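PDB 3CYM: HRDC domain-containing protein from Bifidobacterium adolescentis ATCC 15703, which is uncharacterised but probably binds nucleic acid and trims it from the 3' end, as a ribonuclease D-like exonuclease. Local coordinates for residues A[28-33]-A[70-75]; A[60-65]-A[111-116]; A[145-150]-A[173-178]. All blocks are in the same frame, centred on the assembly; numbering follows the deposited sequence.

How the contacts relate
All three contacts lie in the 3'-5' exonuclease region. Contacts 1 and 2, centres 10 Å apart, share the mixed sheet: strands 68-72 and 57-65 are antiparallel neighbours, with probable hydrogen bonds from Leu72 N to Val60 O (2.7 Å) and from Gly70 N to Phe62 O (2.8 Å). Contact 3, centred 18 Å from contact 2, meets it through a salt bridge between Lys63 NZ and Glu174 OE1 (3.1 Å). Contacts 1 and 3 do not touch. Asp44, Glu46 and Asp172 form the sodium site; a bound sodium ion lies about 9 Å from the side chain of Leu147, and such distances are about 10 Å for Val60 and 14 Å for Leu72.

Contact 1: residues A[28-33]-A[70-75]; sequences RDYCSE and GLLDPQ
The ring of Tyr30 lies with one face over the CA of Gly70, joining helix 24-35 to strand 68-72 in an alpha-on-beta layer of the ribonuclease H-like exonuclease fold. The evidence for a CH-pi contact is direct: Gly70 CA is 3.9 Å from the centroid of the Tyr30 ring, 25° off the ring normal, and displaced toward the rim. With its CG anti to the backbone N (chi1 -168°), Tyr30 sends the ring outward from the helix to the sheet. Glycine at position 70 is what permits so close an approach, since a CB modelled there would fall 2.5 Å from Tyr30 CE2, a clash. Two residues along the strand, Leu72 also directs its side chain to the helix, and its CD2 meets the ring obliquely, 4.2 Å from Tyr30 CD2. Leu71, between them, points to the other side of the sheet, as strand alternation requires. The interface is small, 131 Å² in all, and Tyr30 supplies about half of it. The hydroxyl of Tyr30 hydrogen-bonds the carbonyl of Gly68. Replacing Tyr30 by alanine would probably open a gap over Gly70 and leave that carbonyl without its partner. Ile21 and Phe62, from the two strands flanking 68-72, also touch the tyrosine, so the helix is anchored across several strands. Beyond the strand, Asp73 N-caps helix 74-79 through OD1 and salt-bridges Arg159 through OD2. At the far end of the ring, Tyr30 OH stands 3.1 Å from Gly70 N.

Contact 2: residues A[60-65]-A[111-116]; sequences VQFKRD and LGMEPQ
The backbones keep well apart, 10.3 Å between the CA atoms of Val60 and Leu111 at the nearest point, so segment 60-65 of strand 57-65 and the loop that leaves helix 101-111 meet through side chains alone. The loop begins with a Schellman motif, in which Gly112 takes a positive phi of 101° as the helix ends and Met113 is brought round to face the strand. Its sulfur makes a Met-aromatic contact with Phe62, approaching the ring at its edge: SD of Met113 is 5.0 Å from the centroid of the Phe62 ring, 76° off the normal, and 3.7 Å from Phe62 CZ. A bend at the last torsion of Met113 (chi3 -91°) turns the methyl away from that ring, and CE settles 3.6 Å from CD1 of Leu111. The same leucine atom reaches Val60 CG2 at 4.2 Å, which makes a second, purely apolar touch at the start of the strand segment. Asn88 fixes the loop backbone by bonding Gly112 O and Glu114 N. Around these groups, Trp84 of helix 84-91 and Phe108 of helix 101-111 pack on both Val60 and Met113, while strand 57-65 runs between strands 68-72 and 40-47, joining the centre of the sheet to the helices that cover this face.

Contact 3: residues A[145-150]-A[173-178]; sequences LTLAKE and VELLIE
Apolar contact carries this interface, and one residue, Leu175, receives both partners. The Leu145 side chain lies roughly perpendicular to that of Leu175, with CD1 of Leu145 3.8 Å from CD2 of Leu175 and 4.0 Å from its CD1. Leu147 approaches differently: it runs antiparallel alongside Leu175, bringing its CD2 to 3.9 Å from Leu175 CD1. The two methyls of Leu175 are thus used unequally, CD1 meeting both leucines and CD2 meeting Leu145. The extended backbone alternates its side chains: Leu145 and Leu147 point to Leu175, and Thr146 between them points away. In Leu175, CG stands anti to the carbonyl carbon (chi1 -59°), which carries the forked end across to segment 145-150. The backbone leaves helical geometry at this same residue (psi 5°), between helices 163-174 and 176-190, so the leucine projects from the break between them. Thr139 and Leu143 of helix 135-143 pack against it as well.

Polar links run to other parts of the chain. Thr146 pairs its backbone with Lys8 and Leu10, adding strand 145-146 to strand 8-9 in a parallel pair. Lys149, the centre of an inverse gamma turn, places NZ in a salt bridge with Asp172 and a hydrogen bond with Tyr168. Asp172 is itself a ligand of the bound sodium ion, which makes Lys149 a second-shell residue of the metal site.

The chemistry therefore divides by place. Leucine methyls, which set no bond direction, hold segment 145-150 to the junction of the two helices, whereas the salt bridge from Lys149, with its NZ also bonded to the Tyr168 hydroxyl, probably helps position the metal-binding carboxylate.

Contact 1: residues A[28-33]-A[70-75]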
ATOM      1  N   ARG A  28       6.206  28.610  -1.077  1.00 20.09           N
ATOM      2  CA  ARG A  28       6.172  29.427  -2.288  1.00 17.25           C
ATOM      3  C   ARG A  28       7.563  29.521  -2.912  1.00 21.84           C
ATOM      4  O   ARG A  28       7.686  29.655  -4.124  1.00 22.69           O
ATOM      5  CB  ARG A  28       5.640  30.844  -2.024  1.00 16.69           C
ATOM      6  CG  ARG A  28       4.330  30.955  -1.236  1.00 19.93           C
ATOM      7  CD  ARG A  28       3.070  30.635  -2.042  1.00 36.18           C
ATOM      8  NE  ARG A  28       2.434  31.823  -2.626  1.00 43.29           N
ATOM      9  CZ  ARG A  28       2.357  32.083  -3.936  1.00 46.50           C
ATOM     10  NH1 ARG A  28       2.878  31.245  -4.827  1.00 40.64           N
ATOM     11  NH2 ARG A  28       1.755  33.191  -4.360  1.00 42.62           N
ATOM     12  N   ASP A  29       8.600  29.454  -2.079  1.00 18.64           N
ATOM     13  CA  ASP A  29       9.980  29.488  -2.564  1.00 22.24           C
ATOM     14  C   ASP A  29      10.363  28.204  -3.294  1.00 19.82           C
ATOM     15  O   ASP A  29      10.976  28.255  -4.366  1.00 21.10           O
ATOM     16  CB  ASP A  29      10.977  29.751  -1.425  1.00 23.92           C
ATOM     17  CG  ASP A  29      12.426  29.792  -1.913  1.00 31.60           C
ATOM     18  OD1 ASP A  29      12.710  30.510  -2.900  1.00 40.28           O
ATOM     19  OD2 ASP A  29      13.283  29.104  -1.316  1.00 34.09           O
ATOM     20  N   TYR A  30      10.009  27.061  -2.708  1.00 21.10           N
ATOM     21  CA  TYR A  30      10.304  25.768  -3.323  1.00 20.40           C
ATOM     22  C   TYR A  30       9.534  25.570  -4.616  1.00 15.98           C
ATOM     23  O   TYR A  30      10.088  25.062  -5.576  1.00 17.29           O
ATOM     24  CB  TYR A  30      10.054  24.598  -2.361  1.00 17.19           C
ATOM     25  CG  TYR A  30      10.617  23.289  -2.878  1.00 15.19           C
ATOM     26  CD1 TYR A  30      11.988  23.110  -3.016  1.00 15.04           C
ATOM     27  CD2 TYR A  30       9.777  22.233  -3.240  1.00 14.56           C
ATOM     28  CE1 TYR A  30      12.518  21.915  -3.492  1.00 12.45           C
ATOM     29  CE2 TYR A  30      10.305  21.030  -3.715  1.00  6.17           C
ATOM     30  CZ  TYR A  30      11.673  20.884  -3.843  1.00 13.81           C
ATOM     31  OH  TYR A  30      12.205  19.711  -4.324  1.00 13.14           O
ATOM     32  N   CYS A  31       8.273  25.997  -4.643  1.00 19.56           N
ATOM     33  CA  CYS A  31       7.469  25.965  -5.868  1.00 16.89           C
ATOM     34  C   CYS A  31       8.092  26.748  -7.023  1.00 17.79           C
ATOM     35  O   CYS A  31       8.097  26.274  -8.155  1.00 21.32           O
ATOM     36  CB  CYS A  31       6.052  26.464  -5.595  1.00 18.23           C
ATOM     37  SG  CYS A  31       5.030  25.271  -4.702  1.00 20.78           S
ATOM     38  N   SER A  32       8.614  27.938  -6.726  1.00 17.40           N
ATOM     39  CA  SER A  32       9.363  28.760  -7.691  1.00 19.72           C
ATOM     40  C   SER A  32      10.593  28.058  -8.247  1.00 20.51           C
ATOM     41  O   SER A  32      10.867  28.118  -9.452  1.00 20.29           O
ATOM     42  CB  SER A  32       9.805  30.068  -7.032  1.00 20.37           C
ATOM     43  OG  SER A  32       8.782  31.036  -7.117  1.00 25.46           O
ATOM     44  N   GLU A  33      11.335  27.402  -7.357  1.00 18.59           N
ATOM     45  CA  GLU A  33      12.516  26.627  -7.736  1.00 20.31           C
ATOM     46  C   GLU A  33      12.154  25.414  -8.594  1.00 22.35           C
ATOM     47  O   GLU A  33      12.898  25.045  -9.504  1.00 27.88           O
ATOM     48  CB  GLU A  33      13.281  26.197  -6.487  1.00 18.17           C
ATOM     49  CG  GLU A  33      13.885  27.356  -5.718  1.00 19.13           C
ATOM     50  CD  GLU A  33      14.998  28.035  -6.476  1.00 25.33           C
ATOM     51  OE1 GLU A  33      14.860  29.237  -6.803  1.00 24.51           O
ATOM     52  OE2 GLU A  33      16.008  27.355  -6.758  1.00 34.50           O
ATOM     53  N   GLY A  70      13.102  18.942  -1.484  1.00 18.85           N
ATOM     54  CA  GLY A  70      12.103  19.528  -0.590  1.00 12.88           C
ATOM     55  C   GLY A  70      11.428  18.486   0.279  1.00 14.67           C
ATOM     56  O   GLY A  70      10.839  17.538  -0.241  1.00 18.79           O
ATOM     57  N   LEU A  71      11.513  18.664   1.598  1.00 10.56           N
ATOM     58  CA  LEU A  71      10.786  17.836   2.557  1.00 16.67           C
ATOM     59  C   LEU A  71       9.622  18.650   3.096  1.00 15.82           C
ATOM     60  O   LEU A  71       9.817  19.563   3.885  1.00 17.97           O
ATOM     61  CB  LEU A  71      11.694  17.370   3.710  1.00 14.51           C
ATOM     62  CG  LEU A  71      13.027  16.689   3.381  1.00  7.81           C
ATOM     63  CD1 LEU A  71      13.657  16.167   4.633  1.00  2.00           C
ATOM     64  CD2 LEU A  71      12.828  15.553   2.419  1.00  3.22           C
ATOM     65  N   LEU A  72       8.410  18.322   2.664  1.00 14.09           N
ATOM     66  CA  LEU A  72       7.272  19.189   2.905  1.00 15.66           C
ATOM     67  C   LEU A  72       6.378  18.600   3.987  1.00 16.65           C
ATOM     68  O   LEU A  72       5.945  17.454   3.882  1.00 17.74           O
ATOM     69  CB  LEU A  72       6.471  19.419   1.611  1.00 14.29           C
ATOM     70  CG  LEU A  72       6.921  20.145   0.312  1.00 21.33           C
ATOM     71  CD1 LEU A  72       6.968  21.649   0.414  1.00 16.94           C
ATOM     72  CD2 LEU A  72       8.211  19.650  -0.307  1.00 18.23           C
ATOM     73  N   ASP A  73       6.118  19.396   5.023  1.00 11.93           N
ATOM     74  CA  ASP A  73       5.232  19.033   6.132  1.00 14.82           C
ATOM     75  C   ASP A  73       3.788  19.362   5.747  1.00 16.93           C
ATOM     76  O   ASP A  73       3.406  20.521   5.824  1.00 16.76           O
ATOM     77  CB  ASP A  73       5.652  19.849   7.370  1.00 17.41           C
ATOM     78  CG  ASP A  73       4.867  19.499   8.652  1.00 13.99           C
ATOM     79  OD1 ASP A  73       3.785  18.876   8.615  1.00 15.01           O
ATOM     80  OD2 ASP A  73       5.354  19.886   9.738  1.00 22.04           O
ATOM     81  N   PRO A  74       2.977  18.345   5.362  1.00 20.51           N
ATOM     82  CA  PRO A  74       1.616  18.606   4.868  1.00 22.34           C
ATOM     83  C   PRO A  74       0.687  19.283   5.888  1.00 22.67           C
ATOM     84  O   PRO A  74      -0.056  20.194   5.524  1.00 20.84           O
ATOM     85  CB  PRO A  74       1.090  17.203   4.512  1.00 20.23           C
ATOM     86  CG  PRO A  74       2.313  16.357   4.357  1.00 15.11           C
ATOM     87  CD  PRO A  74       3.267  16.898   5.375  1.00 22.07           C
ATOM     88  N   GLN A  75       0.763  18.851   7.144  1.00 21.74           N
ATOM     89  CA  GLN A  75      -0.102  19.343   8.221  1.00 20.75           C
ATOM     90  C   GLN A  75       0.179  20.803   8.567  1.00 22.34           C
ATOM     91  O   GLN A  75      -0.746  21.602   8.666  1.00 22.60           O
ATOM     92  CB  GLN A  75       0.027  18.461   9.472  1.00 17.66           C
ATOM     93  CG  GLN A  75      -0.588  17.066   9.329  1.00 23.15           C
ATOM     94  CD  GLN A  75       0.249  16.128   8.466  1.00 26.84           C
ATOM     95  OE1 GLN A  75       1.454  16.330   8.297  1.00 33.38           O
ATOM     96  NE2 GLN A  75      -0.388  15.102   7.914  1.00 26.61           N
TER

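Contact 2: residues A[60-65]-A[111-116]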
ATOM      1  N   VAL A  60       6.186  14.629   2.780  1.00 17.24           N
ATOM      2  CA  VAL A  60       6.130  14.524   1.338  1.00 17.88           C
ATOM      3  C   VAL A  60       7.499  15.005   0.814  1.00 19.52           C
ATOM      4  O   VAL A  60       7.991  16.052   1.229  1.00 18.38           O
ATOM      5  CB  VAL A  60       4.905  15.318   0.816  1.00 17.22           C
ATOM      6  CG1 VAL A  60       5.202  16.026  -0.427  1.00 15.73           C
ATOM      7  CG2 VAL A  60       3.686  14.398   0.647  1.00 21.64           C
ATOM      8  N   GLN A  61       8.131  14.200  -0.042  1.00 18.92           N
ATOM      9  CA  GLN A  61       9.519  14.437  -0.450  1.00 18.38           C
ATOM     10  C   GLN A  61       9.623  14.601  -1.950  1.00 16.72           C
ATOM     11  O   GLN A  61       9.104  13.775  -2.699  1.00 14.15           O
ATOM     12  CB  GLN A  61      10.449  13.295  -0.018  1.00 19.18           C
ATOM     13  CG  GLN A  61      10.416  12.924   1.448  1.00 21.55           C
ATOM     14  CD  GLN A  61       9.799  11.568   1.694  1.00 18.65           C
ATOM     15  OE1 GLN A  61       8.639  11.473   2.073  1.00 16.30           O
ATOM     16  NE2 GLN A  61      10.567  10.511   1.464  1.00 18.32           N
ATOM     17  N   PHE A  62      10.305  15.664  -2.376  1.00 17.35           N
ATOM     18  CA  PHE A  62      10.515  15.943  -3.791  1.00 14.05           C
ATOM     19  C   PHE A  62      11.948  16.292  -4.121  1.00 17.30           C
ATOM     20  O   PHE A  62      12.681  16.788  -3.278  1.00 16.27           O
ATOM     21  CB  PHE A  62       9.592  17.066  -4.268  1.00 15.56           C
ATOM     22  CG  PHE A  62       8.146  16.714  -4.188  1.00 14.82           C
ATOM     23  CD1 PHE A  62       7.631  15.668  -4.954  1.00 19.04           C
ATOM     24  CD2 PHE A  62       7.304  17.390  -3.323  1.00 18.56           C
ATOM     25  CE1 PHE A  62       6.289  15.315  -4.870  1.00 19.37           C
ATOM     26  CE2 PHE A  62       5.960  17.048  -3.245  1.00 23.03           C
ATOM     27  CZ  PHE A  62       5.454  15.999  -4.015  1.00 22.06           C
ATOM     28  N   LYS A  63      12.338  16.010  -5.359  1.00 14.70           N
ATOM     29  CA  LYS A  63      13.597  16.487  -5.894  1.00 16.88           C
ATOM     30  C   LYS A  63      13.428  16.804  -7.369  1.00 17.88           C
ATOM     31  O   LYS A  63      12.828  16.025  -8.124  1.00 22.25           O
ATOM     32  CB  LYS A  63      14.732  15.465  -5.700  1.00 14.11           C
ATOM     33  CG  LYS A  63      16.095  16.058  -6.006  1.00  8.98           C
ATOM     34  CD  LYS A  63      17.213  15.039  -6.027  1.00 13.78           C
ATOM     35  CE  LYS A  63      18.540  15.766  -6.127  1.00 14.49           C
ATOM     36  NZ  LYS A  63      19.706  14.850  -6.192  1.00 12.66           N
ATOM     37  N   ARG A  64      13.945  17.960  -7.768  1.00 14.14           N
ATOM     38  CA  ARG A  64      14.092  18.294  -9.173  1.00 16.03           C
ATOM     39  C   ARG A  64      15.448  18.954  -9.368  1.00 20.06           C
ATOM     40  O   ARG A  64      15.889  19.723  -8.514  1.00 19.15           O
ATOM     41  CB  ARG A  64      12.977  19.229  -9.623  1.00 15.21           C
ATOM     42  CG  ARG A  64      12.517  18.964 -11.028  1.00 14.81           C
ATOM     43  CD  ARG A  64      11.308  19.780 -11.403  1.00  9.62           C
ATOM     44  NE  ARG A  64      10.993  19.539 -12.803  1.00  9.59           N
ATOM     45  CZ  ARG A  64      10.200  20.292 -13.553  1.00 15.66           C
ATOM     46  NH1 ARG A  64       9.608  21.370 -13.052  1.00 13.96           N
ATOM     47  NH2 ARG A  64      10.002  19.955 -14.820  1.00 19.74           N
ATOM     48  N   ASP A  65      16.102  18.635 -10.484  1.00 27.30           N
ATOM     49  CA  ASP A  65      17.440  19.140 -10.805  1.00 30.47           C
ATOM     50  C   ASP A  65      17.481  20.673 -10.791  1.00 29.08           C
ATOM     51  O   ASP A  65      16.881  21.329 -11.642  1.00 31.01           O
ATOM     52  CB  ASP A  65      17.899  18.591 -12.166  1.00 32.09           C
ATOM     53  CG  ASP A  65      19.362  18.902 -12.471  1.00 38.37           C
ATOM     54  OD1 ASP A  65      19.706  19.005 -13.666  1.00 47.62           O
ATOM     55  OD2 ASP A  65      20.172  19.040 -11.528  1.00 45.58           O
ATOM     56  N   LEU A 111      -4.155  15.227  -1.363  1.00 20.89           N
ATOM     57  CA  LEU A 111      -3.665  16.584  -1.099  1.00 22.00           C
ATOM     58  C   LEU A 111      -4.014  17.554  -2.233  1.00 21.52           C
ATOM     59  O   LEU A 111      -3.921  18.770  -2.071  1.00 24.13           O
ATOM     60  CB  LEU A 111      -2.161  16.579  -0.784  1.00 19.75           C
ATOM     61  CG  LEU A 111      -1.796  16.026   0.604  1.00 21.73           C
ATOM     62  CD1 LEU A 111      -0.379  15.468   0.654  1.00 26.90           C
ATOM     63  CD2 LEU A 111      -1.995  17.059   1.702  1.00 18.90           C
ATOM     64  N   GLY A 112      -4.430  17.007  -3.375  1.00 25.18           N
ATOM     65  CA  GLY A 112      -4.835  17.813  -4.522  1.00 24.95           C
ATOM     66  C   GLY A 112      -3.763  17.913  -5.593  1.00 25.66           C
ATOM     67  O   GLY A 112      -3.871  18.733  -6.504  1.00 27.19           O
ATOM     68  N   MET A 113      -2.729  17.083  -5.480  1.00 22.82           N
ATOM     69  CA  MET A 113      -1.692  17.018  -6.500  1.00 25.48           C
ATOM     70  C   MET A 113      -2.211  16.268  -7.732  1.00 25.13           C
ATOM     71  O   MET A 113      -3.082  15.403  -7.624  1.00 26.18           O
ATOM     72  CB  MET A 113      -0.420  16.366  -5.953  1.00 24.07           C
ATOM     73  CG  MET A 113       0.438  17.289  -5.100  1.00 30.58           C
ATOM     74  SD  MET A 113       1.749  16.422  -4.214  1.00 26.45           S
ATOM     75  CE  MET A 113       0.926  16.036  -2.704  1.00 26.18           C
ATOM     76  N   GLU A 114      -1.682  16.618  -8.899  1.00 24.57           N
ATOM     77  CA  GLU A 114      -2.126  16.009 -10.147  1.00 26.66           C
ATOM     78  C   GLU A 114      -0.958  15.587 -11.042  1.00 26.01           C
ATOM     79  O   GLU A 114      -0.661  16.275 -12.019  1.00 29.58           O
ATOM     80  CB  GLU A 114      -3.063  16.967 -10.892  1.00 23.31           C
ATOM     81  CG  GLU A 114      -4.157  16.277 -11.701  1.00 40.87           C
ATOM     82  CD  GLU A 114      -3.770  15.998 -13.152  1.00 52.63           C
ATOM     83  OE1 GLU A 114      -3.896  14.834 -13.595  1.00 57.71           O
ATOM     84  OE2 GLU A 114      -3.352  16.942 -13.855  1.00 58.42           O
ATOM     85  N   PRO A 115      -0.290  14.454 -10.711  1.00 26.36           N
ATOM     86  CA  PRO A 115       0.753  13.897 -11.585  1.00 24.94           C
ATOM     87  C   PRO A 115       0.211  13.549 -12.975  1.00 23.42           C
ATOM     88  O   PRO A 115      -0.815  12.870 -13.099  1.00 21.98           O
ATOM     89  CB  PRO A 115       1.187  12.625 -10.846  1.00 24.54           C
ATOM     90  CG  PRO A 115       0.791  12.852  -9.425  1.00 27.43           C
ATOM     91  CD  PRO A 115      -0.468  13.636  -9.495  1.00 22.89           C
ATOM     92  N   GLN A 116       0.882  14.033 -14.010  1.00 23.49           N
ATOM     93  CA  GLN A 116       0.376  13.860 -15.373  1.00 24.62           C
ATOM     94  C   GLN A 116       1.084  12.762 -16.143  1.00 21.41           C
ATOM     95  O   GLN A 116       0.571  12.274 -17.153  1.00 18.58           O
ATOM     96  CB  GLN A 116       0.434  15.176 -16.142  1.00 23.26           C
ATOM     97  CG  GLN A 116      -0.609  16.183 -15.688  1.00 24.46           C
ATOM     98  CD  GLN A 116      -0.742  17.340 -16.646  1.00 32.66           C
ATOM     99  OE1 GLN A 116      -0.431  18.481 -16.303  1.00 35.41           O
ATOM    100  NE2 GLN A 116      -1.190  17.053 -17.865  1.00 33.08           N
TER

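Contact 3: residues A[145-150]-A[173-178]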
ATOM      1  N   LEU A 145      25.068   2.052  -5.611  1.00 19.43           N
ATOM      2  CA  LEU A 145      24.982   2.847  -4.386  1.00 19.04           C
ATOM      3  C   LEU A 145      24.019   2.234  -3.379  1.00 21.20           C
ATOM      4  O   LEU A 145      22.897   1.864  -3.724  1.00 25.37           O
ATOM      5  CB  LEU A 145      24.588   4.294  -4.692  1.00 17.82           C
ATOM      6  CG  LEU A 145      25.543   5.164  -5.509  1.00 16.75           C
ATOM      7  CD1 LEU A 145      24.875   6.488  -5.810  1.00 18.84           C
ATOM      8  CD2 LEU A 145      26.870   5.388  -4.794  1.00 12.35           C
ATOM      9  N   THR A 146      24.477   2.149  -2.132  1.00 25.54           N
ATOM     10  CA  THR A 146      23.746   1.518  -1.036  1.00 25.11           C
ATOM     11  C   THR A 146      23.041   2.577  -0.183  1.00 25.96           C
ATOM     12  O   THR A 146      23.655   3.559   0.232  1.00 28.15           O
ATOM     13  CB  THR A 146      24.710   0.665  -0.147  1.00 26.91           C
ATOM     14  OG1 THR A 146      25.320  -0.362  -0.941  1.00 25.74           O
ATOM     15  CG2 THR A 146      23.978   0.014   1.034  1.00 24.85           C
ATOM     16  N   LEU A 147      21.746   2.383   0.049  1.00 23.85           N
ATOM     17  CA  LEU A 147      20.998   3.181   1.011  1.00 30.28           C
ATOM     18  C   LEU A 147      20.715   2.305   2.232  1.00 33.49           C
ATOM     19  O   LEU A 147      20.133   1.225   2.096  1.00 36.00           O
ATOM     20  CB  LEU A 147      19.682   3.685   0.398  1.00 29.71           C
ATOM     21  CG  LEU A 147      19.709   4.441  -0.940  1.00 31.08           C
ATOM     22  CD1 LEU A 147      18.299   4.616  -1.494  1.00 21.59           C
ATOM     23  CD2 LEU A 147      20.408   5.800  -0.823  1.00 21.07           C
ATOM     24  N   ALA A 148      21.154   2.750   3.410  1.00 37.71           N
ATOM     25  CA  ALA A 148      20.859   2.039   4.661  1.00 42.72           C
ATOM     26  C   ALA A 148      19.488   2.472   5.155  1.00 46.18           C
ATOM     27  O   ALA A 148      19.359   3.506   5.805  1.00 54.31           O
ATOM     28  CB  ALA A 148      21.923   2.328   5.707  1.00 43.30           C
ATOM     29  N   LYS A 149      18.464   1.686   4.838  1.00 47.35           N
ATOM     30  CA  LYS A 149      17.074   2.098   5.063  1.00 46.75           C
ATOM     31  C   LYS A 149      16.657   1.935   6.531  1.00 47.12           C
ATOM     32  O   LYS A 149      15.966   0.980   6.900  1.00 46.81           O
ATOM     33  CB  LYS A 149      16.145   1.347   4.104  1.00 44.82           C
ATOM     34  CG  LYS A 149      16.435   1.628   2.622  1.00 38.52           C
ATOM     35  CD  LYS A 149      15.615   2.795   2.090  1.00 26.93           C
ATOM     36  CE  LYS A 149      14.235   2.327   1.627  1.00 22.67           C
ATOM     37  NZ  LYS A 149      13.195   3.386   1.760  1.00 19.58           N
ATOM     38  N   GLU A 150      17.073   2.903   7.349  1.00 48.08           N
ATOM     39  CA  GLU A 150      17.072   2.775   8.814  1.00 49.03           C
ATOM     40  C   GLU A 150      15.811   3.265   9.544  1.00 46.73           C
ATOM     41  O   GLU A 150      15.521   2.794  10.646  1.00 51.13           O
ATOM     42  CB  GLU A 150      18.315   3.455   9.411  1.00 49.50           C
ATOM     43  CG  GLU A 150      19.635   2.735   9.109  1.00 54.58           C
ATOM     44  CD  GLU A 150      20.847   3.370   9.788  1.00 59.29           C
ATOM     45  OE1 GLU A 150      21.786   2.623  10.138  1.00 63.86           O
ATOM     46  OE2 GLU A 150      20.868   4.606   9.969  1.00 57.44           O
ATOM     47  N   VAL A 173      14.378  10.115  -2.201  1.00 21.78           N
ATOM     48  CA  VAL A 173      14.174  10.789  -3.502  1.00 15.53           C
ATOM     49  C   VAL A 173      15.479  11.189  -4.203  1.00 19.62           C
ATOM     50  O   VAL A 173      15.458  11.563  -5.369  1.00 20.99           O
ATOM     51  CB  VAL A 173      13.268  12.036  -3.410  1.00 12.36           C
ATOM     52  CG1 VAL A 173      11.883  11.658  -2.982  1.00 12.22           C
ATOM     53  CG2 VAL A 173      13.863  13.085  -2.484  1.00 11.05           C
ATOM     54  N   GLU A 174      16.595  11.087  -3.481  1.00 21.94           N
ATOM     55  CA  GLU A 174      17.935  11.510  -3.930  1.00 16.73           C
ATOM     56  C   GLU A 174      18.441  10.884  -5.242  1.00 19.18           C
ATOM     57  O   GLU A 174      19.156  11.539  -6.003  1.00 23.29           O
ATOM     58  CB  GLU A 174      18.941  11.285  -2.780  1.00 15.19           C
ATOM     59  CG  GLU A 174      20.464  11.390  -3.077  1.00 14.23           C
ATOM     60  CD  GLU A 174      20.959  12.805  -3.380  1.00 22.97           C
ATOM     61  OE1 GLU A 174      20.152  13.759  -3.362  1.00 24.18           O
ATOM     62  OE2 GLU A 174      22.174  12.962  -3.652  1.00 21.07           O
ATOM     63  N   LEU A 175      18.058   9.641  -5.517  1.00 17.23           N
ATOM     64  CA  LEU A 175      18.614   8.912  -6.667  1.00 14.73           C
ATOM     65  C   LEU A 175      17.604   8.511  -7.730  1.00 13.81           C
ATOM     66  O   LEU A 175      17.958   7.820  -8.682  1.00 16.77           O
ATOM     67  CB  LEU A 175      19.386   7.673  -6.192  1.00 15.74           C
ATOM     68  CG  LEU A 175      20.557   7.937  -5.237  1.00 19.76           C
ATOM     69  CD1 LEU A 175      21.021   6.648  -4.593  1.00 26.69           C
ATOM     70  CD2 LEU A 175      21.701   8.654  -5.952  1.00 17.38           C
ATOM     71  N   LEU A 176      16.356   8.949  -7.574  1.00 11.35           N
ATOM     72  CA  LEU A 176      15.283   8.538  -8.473  1.00 14.21           C
ATOM     73  C   LEU A 176      15.396   9.049  -9.923  1.00 16.25           C
ATOM     74  O   LEU A 176      15.022   8.334 -10.846  1.00 13.16           O
ATOM     75  CB  LEU A 176      13.910   8.893  -7.891  1.00  8.11           C
ATOM     76  CG  LEU A 176      13.480   8.198  -6.601  1.00  5.85           C
ATOM     77  CD1 LEU A 176      12.050   8.556  -6.271  1.00  4.89           C
ATOM     78  CD2 LEU A 176      13.629   6.675  -6.706  1.00  9.48           C
ATOM     79  N   ILE A 177      15.913  10.261 -10.133  1.00 16.72           N
ATOM     80  CA  ILE A 177      16.063  10.737 -11.512  1.00 19.57           C
ATOM     81  C   ILE A 177      17.171   9.968 -12.246  1.00 19.22           C
ATOM     82  O   ILE A 177      17.035   9.663 -13.429  1.00 22.65           O
ATOM     83  CB  ILE A 177      16.110  12.309 -11.673  1.00 20.85           C
ATOM     84  CG1 ILE A 177      17.527  12.866 -11.629  1.00 24.32           C
ATOM     85  CG2 ILE A 177      15.181  13.050 -10.675  1.00 14.14           C
ATOM     86  CD1 ILE A 177      18.056  13.205 -12.982  1.00 17.90           C
ATOM     87  N   GLU A 178      18.237   9.628 -11.522  1.00 21.16           N
ATOM     88  CA  GLU A 178      19.331   8.818 -12.064  1.00 26.45           C
ATOM     89  C   GLU A 178      18.905   7.367 -12.265  1.00 25.71           C
ATOM     90  O   GLU A 178      19.373   6.708 -13.196  1.00 31.07           O
ATOM     91  CB  GLU A 178      20.580   8.883 -11.172  1.00 20.72           C
ATOM     92  CG  GLU A 178      21.267  10.238 -11.150  1.00 28.93           C
ATOM     93  CD  GLU A 178      20.849  11.108  -9.972  1.00 32.29           C
ATOM     94  OE1 GLU A 178      19.838  10.795  -9.303  1.00 38.48           O
ATOM     95  OE2 GLU A 178      21.541  12.116  -9.713  1.00 34.25           O
TER